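Local coordinates for CghA (PDB 6KBC), which belongs to a calycin-like family of two-domain beta proteins and binds the ligand WK1 in a pocket lined by both domains, at residues Ile27-Asn32 with Leu168-Arg173; Thr48-Ala53 with Ala242-Ala247; Ala181-Pro186 with Gly225-Trp230. All coordinates share one frame; numbering follows the deposited sequence.

How the contacts relate
Contacts 2 and 3 form one continuous buried region beside the WK1 pocket, while contact 1 joins two loops farther out, within the N-terminal domain like contact 3. The centres of contacts 2 and 3 are about 9 Å apart, and strand 46-54 of contact 2 pairs with strand 223-231 of contact 3; a salt bridge of 2.8 Å from R246 NH2 to D227 OD1 joins them. T48, L50, A242 and F244 of contact 2 and W183 of contact 3 belong to the pocket. Contact 1 lies about 10 Å, centre to centre, from contact 3, which it meets through N32 O and R228 NE, and about 18 Å from contact 2, without touching it.

Contact 1: Ile27-Asn32 with Leu168-Arg173; sequences IPNSGN and LPQSDR
N29 and P169 join two loops at the outer end of the calycin-like N-terminal domain by a backbone hydrogen bond, N29 N to P169 O at 2.8 Å. Segment 27-32 is folded back by an ST turn in which S30 OG accepts from N32 N (2.8 Å); S30 OG is also bonded to the backbone oxygen of G110. Segment 168-173 runs from an extended piece into S171, the N-cap of the short helix 172-175, and the touching parts of the two loops run in directions 150° apart.

The tight half of the contact is built on L168 and P169. With CG beside its own backbone N (chi1 -68°), L168 lays both methyls along the turn: CD2 is 3.7 Å from S30 O and equally 3.7 Å from G31 N, while CD1 comes up to the carbonyl of N29. P169 lies on the inner side, where it and N32 both pack on F184 of strand 181-200.

The other half faces solvent and is looser. P28 rests CB over the carbonyl of Q170, 3.7 Å from Q170 O. Beyond it the exposed side chains of N29 and Q170 lie side by side and point the same way, their amide planes close to perpendicular.

Within the first loop the amide of the buried N32 makes three bonds to the loop backbone, and its OD1 also takes one from K36 NZ. I27 N reaches N32 OD1 on an in-plane lone pair at 2.9 Å, and N32 ND2 gives one bond to I27 O at 2.8 Å. Its other bond, 2.9 Å from N32 ND2 to S30 O, meets that oxygen from 62° above the carbonyl plane.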
loop_
_atom_site.group_PDB
_atom_site.type_symbol
_atom_site.label_atom_id
_atom_site.label_comp_id
_atom_site.label_asym_id
_atom_site.label_seq_id
_atom_site.Cartn_x
_atom_site.Cartn_y
_atom_site.Cartn_z
ATOM N N ILE A 27 9.771 1.498 16.223
ATOM C CA ILE A 27 9.208 1.187 17.531
ATOM C C ILE A 27 8.537 -0.171 17.437
ATOM O O ILE A 27 7.556 -0.312 16.686
ATOM C CB ILE A 27 8.213 2.262 17.992
ATOM C CG1 ILE A 27 8.864 3.644 17.930
ATOM C CG2 ILE A 27 7.680 1.928 19.380
ATOM C CD1 ILE A 27 7.878 4.796 18.014
ATOM N N PRO A 28 9.004 -1.188 18.156
ATOM C CA PRO A 28 8.318 -2.479 18.144
ATOM C C PRO A 28 6.886 -2.361 18.637
ATOM O O PRO A 28 6.554 -1.507 19.464
ATOM C CB PRO A 28 9.157 -3.343 19.091
ATOM C CG PRO A 28 9.926 -2.375 19.920
ATOM C CD PRO A 28 10.180 -1.189 19.043
ATOM N N ASN A 29 6.039 -3.244 18.108
ATOM C CA ASN A 29 4.637 -3.366 18.505
ATOM C C ASN A 29 3.896 -2.029 18.442
ATOM O O ASN A 29 3.087 -1.698 19.312
ATOM C CB ASN A 29 4.519 -3.966 19.900
ATOM C CG ASN A 29 3.148 -4.516 20.169
ATOM O OD1 ASN A 29 2.519 -5.126 19.286
ATOM N ND2 ASN A 29 2.662 -4.304 21.384
ATOM N N SER A 30 4.141 -1.265 17.386
ATOM C CA SER A 30 3.517 0.037 17.229
ATOM C C SER A 30 3.179 0.274 15.767
ATOM O O SER A 30 3.875 -0.204 14.866
ATOM C CB SER A 30 4.439 1.149 17.747
ATOM O OG SER A 30 4.052 2.423 17.278
ATOM N N GLY A 31 2.099 1.024 15.543
ATOM C CA GLY A 31 1.813 1.529 14.216
ATOM C C GLY A 31 2.908 2.408 13.655
ATOM O O GLY A 31 2.989 2.579 12.432
ATOM N N ASN A 32 3.758 2.975 14.519
ATOM C CA ASN A 32 4.842 3.852 14.080
ATOM C C ASN A 32 4.319 5.029 13.270
ATOM O O ASN A 32 4.999 5.530 12.374
ATOM C CB ASN A 32 5.898 3.088 13.275
ATOM C CG ASN A 32 6.857 2.319 14.154
ATOM O OD1 ASN A 32 7.964 2.789 14.436
ATOM N ND2 ASN A 32 6.451 1.136 14.583
ATOM N N LEU A 168 1.185 -6.112 13.856
ATOM C CA LEU A 168 2.221 -5.113 14.117
ATOM C C LEU A 168 3.596 -5.783 14.171
ATOM O O LEU A 168 3.720 -6.909 14.662
ATOM C CB LEU A 168 1.926 -4.367 15.428
ATOM C CG LEU A 168 0.674 -3.471 15.373
ATOM C CD1 LEU A 168 0.291 -2.907 16.759
ATOM C CD2 LEU A 168 0.863 -2.320 14.387
ATOM N N PRO A 169 4.634 -5.132 13.643
ATOM C CA PRO A 169 5.966 -5.740 13.673
ATOM C C PRO A 169 6.529 -5.724 15.082
ATOM O O PRO A 169 6.390 -4.747 15.825
ATOM C CB PRO A 169 6.785 -4.853 12.733
ATOM C CG PRO A 169 6.124 -3.524 12.828
ATOM C CD PRO A 169 4.649 -3.809 13.000
ATOM N N GLN A 170 7.177 -6.824 15.438
ATOM C CA GLN A 170 7.692 -7.028 16.780
ATOM C C GLN A 170 9.177 -6.709 16.874
ATOM O O GLN A 170 9.766 -6.844 17.952
ATOM C CB GLN A 170 7.437 -8.471 17.206
ATOM C CG GLN A 170 5.957 -8.919 17.232
ATOM C CD GLN A 170 5.030 -7.990 18.011
ATOM O OE1 GLN A 170 4.412 -7.078 17.450
ATOM N NE2 GLN A 170 4.949 -8.204 19.321
ATOM N N SER A 171 9.777 -6.259 15.775
ATOM C CA SER A 171 11.215 -6.087 15.628
ATOM C C SER A 171 11.456 -5.254 14.377
ATOM O O SER A 171 10.560 -5.073 13.549
ATOM C CB SER A 171 11.918 -7.445 15.540
ATOM O OG SER A 171 11.736 -8.021 14.248
ATOM N N ASP A 172 12.679 -4.734 14.251
ATOM C CA ASP A 172 13.027 -3.987 13.050
ATOM C C ASP A 172 12.882 -4.853 11.805
ATOM O O ASP A 172 12.395 -4.384 10.770
ATOM C CB ASP A 172 14.452 -3.446 13.157
ATOM C CG ASP A 172 14.553 -2.258 14.086
ATOM O OD1 ASP A 172 13.728 -2.163 15.024
ATOM O OD2 ASP A 172 15.445 -1.413 13.864
ATOM N N ARG A 173 13.291 -6.122 11.897
ATOM C CA ARG A 173 13.214 -7.040 10.762
ATOM C C ARG A 173 11.775 -7.209 10.280
ATOM O O ARG A 173 11.515 -7.243 9.073
ATOM C CB ARG A 173 13.811 -8.394 11.163
ATOM C CG ARG A 173 13.719 -9.495 10.107
ATOM C CD ARG A 173 14.482 -9.088 8.864
ATOM N NE ARG A 173 14.340 -10.046 7.772
ATOM C CZ ARG A 173 13.314 -10.069 6.926
ATOM N NH1 ARG A 173 12.323 -9.192 7.066
ATOM N NH2 ARG A 173 13.288 -10.964 5.938
#

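Contact 2: Thr48-Ala53 with Ala242-Ala247; sequences TWLFDA and ALFVRA. With WK1 ((2S)-3-[(2S,4E)-4-[[(1R,2S,4aR,6S,8R,8aS)-2-[(E)-but-2-en-2-yl]-6,8-dimethyl-1,2,4a,5,6,7,8,8a-octahydronaphthalen-1-yl]-oxidanyl-methylidene]-3,5-bis(oxidanylidene)pyrrolidin-2-yl]-2-methyl-2-oxidanyl-propanoic acid), chain B.
The strands that carry D52 and R246 run in roughly the same direction, 39° apart, with axes 9.9 Å apart at closest approach. This is too far for backbone pairing: the CA atoms of D52 and R246 are 9.3 Å apart. The two strands belong to different sheets, one in each domain, and their contacts are made by side chains.

D52 and R246 come from opposite directions and form a buried salt bridge. R246 grips side-on, with both donors on a single oxygen: R246 NE is 2.8 Å and R246 NH2 3.0 Å from D52 OD2, which lies in the guanidinium plane. The carboxylate is turned 76° from that plane; NE uses the syn lone pair of OD2, whereas NH2 arrives from outside the carboxylate plane. R246 NH2 also forms a salt bridge with D227 OD1 of strand 223-231. A bend at chi3 (-48°) swings the guanidinium across to this position.

Beside the charged pair, L50 slides past R246 and sets CD2 at the guanidinium edge, 3.9 Å from R246 NH2. L50 CD1 lies 4.3 Å from F244 CE1, and F244 CZ is 3.6 Å from D52 OD2. One face of the F244 ring lies under WK1 C90. Near the strand starts, A242 CB approaches WK1 C6 at 3.6 Å in the wall of the ligand pocket.

Strand 46-54 is flanked by strands 60-69 and 223-231, the latter placing G225 N on D52 OD1; on the other side of the contact, strand 239-249 pairs with strand 252-261, where M257 packs against F244.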
loop_
_atom_site.group_PDB
_atom_site.type_symbol
_atom_site.label_atom_id
_atom_site.label_comp_id
_atom_site.label_asym_id
_atom_site.label_seq_id
_atom_site.Cartn_x
_atom_site.Cartn_y
_atom_site.Cartn_z
ATOM N N THR A 48 5.227 7.503 4.097
ATOM C CA THR A 48 3.960 7.200 3.450
ATOM C C THR A 48 2.972 6.695 4.485
ATOM O O THR A 48 3.300 5.819 5.292
ATOM C CB THR A 48 4.138 6.155 2.335
ATOM O OG1 THR A 48 5.205 6.559 1.472
ATOM C CG2 THR A 48 2.856 6.019 1.523
ATOM N N TRP A 49 1.773 7.271 4.469
ATOM C CA TRP A 49 0.617 6.752 5.184
ATOM C C TRP A 49 -0.430 6.416 4.135
ATOM O O TRP A 49 -0.906 7.312 3.431
ATOM C CB TRP A 49 0.062 7.778 6.181
ATOM C CG TRP A 49 1.013 8.149 7.288
ATOM C CD1 TRP A 49 0.990 7.693 8.579
ATOM C CD2 TRP A 49 2.121 9.044 7.199
ATOM N NE1 TRP A 49 2.011 8.262 9.297
ATOM C CE2 TRP A 49 2.723 9.092 8.472
ATOM C CE3 TRP A 49 2.667 9.811 6.166
ATOM C CZ2 TRP A 49 3.843 9.875 8.738
ATOM C CZ3 TRP A 49 3.779 10.590 6.434
ATOM C CH2 TRP A 49 4.355 10.611 7.705
ATOM N N LEU A 50 -0.769 5.139 4.014
ATOM C CA LEU A 50 -1.682 4.682 2.972
ATOM C C LEU A 50 -2.996 4.225 3.586
ATOM O O LEU A 50 -3.004 3.487 4.577
ATOM C CB LEU A 50 -1.070 3.526 2.162
ATOM C CG LEU A 50 -1.917 2.850 1.065
ATOM C CD1 LEU A 50 -0.991 2.334 -0.051
ATOM C CD2 LEU A 50 -2.788 1.698 1.613
ATOM N N PHE A 51 -4.105 4.623 2.965
ATOM C CA PHE A 51 -5.440 4.209 3.387
ATOM C C PHE A 51 -6.207 3.803 2.143
ATOM O O PHE A 51 -6.199 4.530 1.151
ATOM C CB PHE A 51 -6.212 5.334 4.105
ATOM C CG PHE A 51 -5.503 5.908 5.306
ATOM C CD1 PHE A 51 -4.516 6.867 5.150
ATOM C CD2 PHE A 51 -5.855 5.511 6.588
ATOM C CE1 PHE A 51 -3.869 7.405 6.268
ATOM C CE2 PHE A 51 -5.219 6.044 7.706
ATOM C CZ PHE A 51 -4.225 6.992 7.540
ATOM N N ASP A 52 -6.896 2.669 2.189
ATOM C CA ASP A 52 -7.631 2.281 0.996
ATOM C C ASP A 52 -8.943 1.614 1.370
ATOM O O ASP A 52 -9.231 1.339 2.539
ATOM C CB ASP A 52 -6.809 1.361 0.072
ATOM C CG ASP A 52 -6.334 0.100 0.763
ATOM O OD1 ASP A 52 -6.990 -0.333 1.743
ATOM O OD2 ASP A 52 -5.307 -0.475 0.317
ATOM N N ALA A 53 -9.734 1.341 0.340
ATOM C CA ALA A 53 -11.028 0.716 0.525
ATOM C C ALA A 53 -11.444 0.151 -0.819
ATOM O O ALA A 53 -11.207 0.775 -1.851
ATOM C CB ALA A 53 -12.062 1.734 1.006
ATOM N N ALA A 242 8.083 -3.278 -7.964
ATOM C CA ALA A 242 7.373 -3.157 -6.699
ATOM C C ALA A 242 5.963 -3.669 -6.927
ATOM O O ALA A 242 5.333 -3.318 -7.927
ATOM C CB ALA A 242 7.356 -1.709 -6.194
ATOM N N LEU A 243 5.482 -4.526 -6.033
ATOM C CA LEU A 243 4.132 -5.066 -6.139
ATOM C C LEU A 243 3.389 -4.822 -4.836
ATOM O O LEU A 243 3.768 -5.369 -3.794
ATOM C CB LEU A 243 4.152 -6.558 -6.446
ATOM C CG LEU A 243 2.764 -7.215 -6.327
ATOM C CD1 LEU A 243 1.833 -6.686 -7.395
ATOM C CD2 LEU A 243 2.904 -8.727 -6.423
ATOM N N PHE A 244 2.334 -4.016 -4.902
ATOM C CA PHE A 244 1.361 -3.885 -3.816
ATOM C C PHE A 244 0.179 -4.798 -4.090
ATOM O O PHE A 244 -0.327 -4.831 -5.212
ATOM C CB PHE A 244 0.851 -2.448 -3.688
ATOM C CG PHE A 244 -0.245 -2.289 -2.644
ATOM C CD1 PHE A 244 0.078 -2.068 -1.314
ATOM C CD2 PHE A 244 -1.587 -2.384 -2.997
ATOM C CE1 PHE A 244 -0.932 -1.933 -0.333
ATOM C CE2 PHE A 244 -2.605 -2.250 -2.034
ATOM C CZ PHE A 244 -2.270 -2.032 -0.702
ATOM N N VAL A 245 -0.287 -5.519 -3.065
ATOM C CA VAL A 245 -1.510 -6.310 -3.185
ATOM C C VAL A 245 -2.345 -6.119 -1.938
ATOM O O VAL A 245 -1.828 -6.200 -0.821
ATOM C CB VAL A 245 -1.240 -7.823 -3.338
ATOM C CG1 VAL A 245 -2.548 -8.588 -3.398
ATOM C CG2 VAL A 245 -0.396 -8.122 -4.540
ATOM N N ARG A 246 -3.652 -5.952 -2.120
ATOM C CA ARG A 246 -4.598 -6.220 -1.041
ATOM C C ARG A 246 -5.782 -6.932 -1.658
ATOM O O ARG A 246 -6.371 -6.420 -2.610
ATOM C CB ARG A 246 -5.057 -4.945 -0.336
ATOM C CG ARG A 246 -5.941 -5.278 0.879
ATOM C CD ARG A 246 -6.606 -4.050 1.468
ATOM N NE ARG A 246 -5.682 -2.938 1.665
ATOM C CZ ARG A 246 -4.744 -2.882 2.610
ATOM N NH1 ARG A 246 -4.590 -3.879 3.479
ATOM N NH2 ARG A 246 -3.980 -1.802 2.701
ATOM N N ALA A 247 -6.112 -8.114 -1.147
ATOM C CA ALA A 247 -7.165 -8.907 -1.758
ATOM C C ALA A 247 -7.883 -9.707 -0.691
ATOM O O ALA A 247 -7.290 -10.098 0.316
ATOM C CB ALA A 247 -6.627 -9.879 -2.811
HETATM O O WK1 B . 0.543 8.932 -8.597
HETATM C C17 WK1 B . -0.118 8.068 -8.080
HETATM O O1 WK1 B . -1.292 8.196 -7.875
HETATM C C19 WK1 B . 0.506 6.793 -7.685
HETATM O O2 WK1 B . 1.829 6.696 -8.092
HETATM C C18 WK1 B . -0.211 5.671 -8.370
HETATM C C20 WK1 B . 0.423 6.809 -6.185
HETATM C C22 WK1 B . 0.643 5.464 -5.623
HETATM N N WK1 B . 0.420 5.270 -4.203
HETATM C C21 WK1 B . 1.427 4.574 -3.686
HETATM O O5 WK1 B . 1.467 4.233 -2.419
HETATM C C23 WK1 B . 1.941 4.857 -5.818
HETATM O O4 WK1 B . 2.596 4.793 -6.958
HETATM C C24 WK1 B . 2.488 4.253 -4.653
HETATM C C16 WK1 B . 3.752 3.534 -4.536
HETATM O O3 WK1 B . 4.461 3.410 -5.591
HETATM C C9 WK1 B . 4.118 2.862 -3.280
HETATM C C8 WK1 B . 3.360 1.515 -3.456
HETATM C C12 WK1 B . 1.976 1.522 -4.071
HETATM C C13 WK1 B . 0.878 1.535 -3.350
HETATM C C90 WK1 B . -0.471 1.549 -3.985
HETATM C C14 WK1 B . 1.823 1.516 -5.550
HETATM C C7 WK1 B . 4.147 0.534 -4.271
HETATM C C6 WK1 B . 5.378 0.270 -3.924
HETATM C C3 WK1 B . 6.007 1.178 -2.915
HETATM C C4 WK1 B . 5.609 2.629 -3.083
HETATM C C5 WK1 B . 6.072 3.360 -1.837
HETATM C C11 WK1 B . 5.886 4.835 -2.007
HETATM C C2 WK1 B . 7.490 1.017 -2.702
HETATM C C1 WK1 B . 7.752 1.582 -1.342
HETATM C C10 WK1 B . 9.126 1.343 -0.809
HETATM C C WK1 B . 7.497 3.056 -1.417
#

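Contact 3: Ala181-Pro186 with Gly225-Trp230; sequences AYWFRP and GMDRSW
Y182 and W230 pair across two antiparallel strands of the N-terminal domain, and with F184 they form an aromatic cluster on one face of the sheet. Y182 CB sits over the W230 six-membered ring, 3.8 Å from its centroid in a CH-pi contact; the rings are nearly parallel but slid apart. F184 meets W230 rim to rim, CE1 to CZ3 at 3.4 Å, planes 84° apart. A chi1 of 69°, with CG between backbone N and carbonyl carbon, brings the W230 indole across to both.

Backbone bonds pair Y182 with W230 and F184 with R228. Y182 O takes a second donor: S229 OG lies 2.6 Å away in the carbonyl plane, while W230 N comes from above it. Next to the cluster, R228 turns a guanidinium face to W230 CE3 and is bonded to N32 O and E47.

W183, on the other face beside WK1, sends NE1 to the anti side of D227 OD2 in a 2.9 Å hydrogen bond, while R246 pairs with D227 OD1. R185, also bonded to N272 O, lies alongside D227 and reaches it through a water that accepts from R185 NH1 at 3.0 Å and donates to D227 OD2 at 2.8 Å.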
loop_
_atom_site.group_PDB
_atom_site.type_symbol
_atom_site.label_atom_id
_atom_site.label_comp_id
_atom_site.label_asym_id
_atom_site.label_seq_id
_atom_site.Cartn_x
_atom_site.Cartn_y
_atom_site.Cartn_z
ATOM N N ALA A 181 14.545 -0.389 4.871
ATOM C CA ALA A 181 13.370 0.209 4.254
ATOM C C ALA A 181 12.139 -0.468 4.841
ATOM O O ALA A 181 12.113 -1.694 4.990
ATOM C CB ALA A 181 13.414 0.049 2.726
ATOM N N TYR A 182 11.127 0.321 5.199
ATOM C CA TYR A 182 10.028 -0.183 6.012
ATOM C C TYR A 182 8.703 0.016 5.306
ATOM O O TYR A 182 8.437 1.087 4.752
ATOM C CB TYR A 182 10.006 0.469 7.392
ATOM C CG TYR A 182 11.357 0.389 8.029
ATOM C CD1 TYR A 182 11.729 -0.731 8.764
ATOM C CD2 TYR A 182 12.284 1.400 7.847
ATOM C CE1 TYR A 182 12.987 -0.822 9.320
ATOM C CE2 TYR A 182 13.544 1.316 8.399
ATOM C CZ TYR A 182 13.889 0.211 9.132
ATOM O OH TYR A 182 15.148 0.139 9.677
ATOM N N TRP A 183 7.915 -1.051 5.287
ATOM C CA TRP A 183 6.534 -1.013 4.837
ATOM C C TRP A 183 5.821 -2.131 5.572
ATOM O O TRP A 183 6.199 -3.297 5.453
ATOM C CB TRP A 183 6.413 -1.189 3.322
ATOM C CG TRP A 183 4.999 -1.111 2.857
ATOM C CD1 TRP A 183 3.984 -1.981 3.156
ATOM C CD2 TRP A 183 4.430 -0.103 2.027
ATOM N NE1 TRP A 183 2.823 -1.572 2.552
ATOM C CE2 TRP A 183 3.069 -0.425 1.851
ATOM C CE3 TRP A 183 4.940 1.030 1.395
ATOM C CZ2 TRP A 183 2.211 0.361 1.093
ATOM C CZ3 TRP A 183 4.093 1.804 0.644
ATOM C CH2 TRP A 183 2.736 1.473 0.506
ATOM N N PHE A 184 4.810 -1.782 6.353
ATOM C CA PHE A 184 4.032 -2.796 7.031
ATOM C C PHE A 184 2.637 -2.217 7.240
ATOM O O PHE A 184 2.327 -1.119 6.769
ATOM C CB PHE A 184 4.728 -3.227 8.328
ATOM C CG PHE A 184 4.940 -2.097 9.287
ATOM C CD1 PHE A 184 6.096 -1.318 9.218
ATOM C CD2 PHE A 184 3.972 -1.780 10.225
ATOM C CE1 PHE A 184 6.282 -0.248 10.081
ATOM C CE2 PHE A 184 4.154 -0.720 11.097
ATOM C CZ PHE A 184 5.307 0.043 11.029
ATOM N N ARG A 185 1.797 -2.944 7.959
ATOM C CA ARG A 185 0.371 -2.635 7.982
ATOM C C ARG A 185 -0.103 -2.385 9.405
ATOM O O ARG A 185 -0.402 -3.340 10.144
ATOM C CB ARG A 185 -0.411 -3.768 7.322
ATOM C CG ARG A 185 -0.120 -3.823 5.816
ATOM C CD ARG A 185 -0.507 -5.148 5.189
ATOM N NE ARG A 185 0.342 -6.233 5.653
ATOM C CZ ARG A 185 1.518 -6.546 5.115
ATOM N NH1 ARG A 185 1.978 -5.859 4.077
ATOM N NH2 ARG A 185 2.223 -7.545 5.621
ATOM N N PRO A 186 -0.190 -1.128 9.832
ATOM C CA PRO A 186 -0.760 -0.849 11.161
ATOM C C PRO A 186 -2.164 -1.393 11.327
ATOM O O PRO A 186 -2.528 -1.837 12.426
ATOM C CB PRO A 186 -0.723 0.680 11.229
ATOM C CG PRO A 186 0.460 1.041 10.389
ATOM C CD PRO A 186 0.367 0.086 9.210
ATOM N N GLY A 225 -7.325 -1.297 4.332
ATOM C CA GLY A 225 -6.345 -1.320 5.413
ATOM C C GLY A 225 -5.580 -0.033 5.473
ATOM O O GLY A 225 -5.800 0.831 4.642
ATOM N N MET A 226 -4.704 0.047 6.454
ATOM C CA MET A 226 -3.835 1.214 6.633
ATOM C C MET A 226 -2.400 0.695 6.580
ATOM O O MET A 226 -2.099 -0.226 7.291
ATOM C CB MET A 226 -4.120 1.908 7.959
ATOM C CG MET A 226 -3.511 3.269 8.030
ATOM S SD MET A 226 -1.856 3.159 8.634
ATOM C CE MET A 226 -1.162 4.687 8.029
ATOM N N ASP A 227 -1.619 1.220 5.649
ATOM C CA ASP A 227 -0.212 0.806 5.465
ATOM C C ASP A 227 0.685 1.976 5.858
ATOM O O ASP A 227 0.335 3.087 5.586
ATOM C CB ASP A 227 0.073 0.334 4.046
ATOM C CG ASP A 227 -0.609 -0.964 3.659
ATOM O OD1 ASP A 227 -1.683 -1.216 4.118
ATOM O OD2 ASP A 227 -0.037 -1.692 2.903
ATOM N N ARG A 228 1.833 1.656 6.416
ATOM C CA ARG A 228 2.761 2.668 6.904
ATOM C C ARG A 228 4.146 2.330 6.391
ATOM O O ARG A 228 4.584 1.183 6.506
ATOM C CB ARG A 228 2.755 2.726 8.434
ATOM C CG ARG A 228 3.838 3.589 9.054
ATOM C CD ARG A 228 3.711 5.052 8.694
ATOM N NE ARG A 228 4.542 5.850 9.595
ATOM C CZ ARG A 228 5.483 6.711 9.211
ATOM N NH1 ARG A 228 5.737 6.919 7.930
ATOM N NH2 ARG A 228 6.173 7.381 10.126
ATOM N N SER A 229 4.827 3.326 5.838
ATOM C CA SER A 229 6.129 3.111 5.241
ATOM C C SER A 229 7.028 4.305 5.513
ATOM O O SER A 229 6.563 5.445 5.628
ATOM C CB SER A 229 6.018 2.894 3.736
ATOM O OG SER A 229 7.299 2.812 3.119
ATOM N N TRP A 230 8.324 4.028 5.609
ATOM C CA TRP A 230 9.316 5.093 5.533
ATOM C C TRP A 230 10.643 4.507 5.072
ATOM O O TRP A 230 10.980 3.367 5.396
ATOM C CB TRP A 230 9.456 5.824 6.874
ATOM C CG TRP A 230 10.085 5.016 7.959
ATOM C CD1 TRP A 230 11.406 4.991 8.307
ATOM C CD2 TRP A 230 9.413 4.137 8.870
ATOM N NE1 TRP A 230 11.596 4.140 9.372
ATOM C CE2 TRP A 230 10.389 3.599 9.730
ATOM C CE3 TRP A 230 8.083 3.738 9.029
ATOM C CZ2 TRP A 230 10.077 2.689 10.737
ATOM C CZ3 TRP A 230 7.777 2.843 10.025
ATOM C CH2 TRP A 230 8.767 2.327 10.869
HETATM O O HOH W 1 0.569 -4.291 1.907
#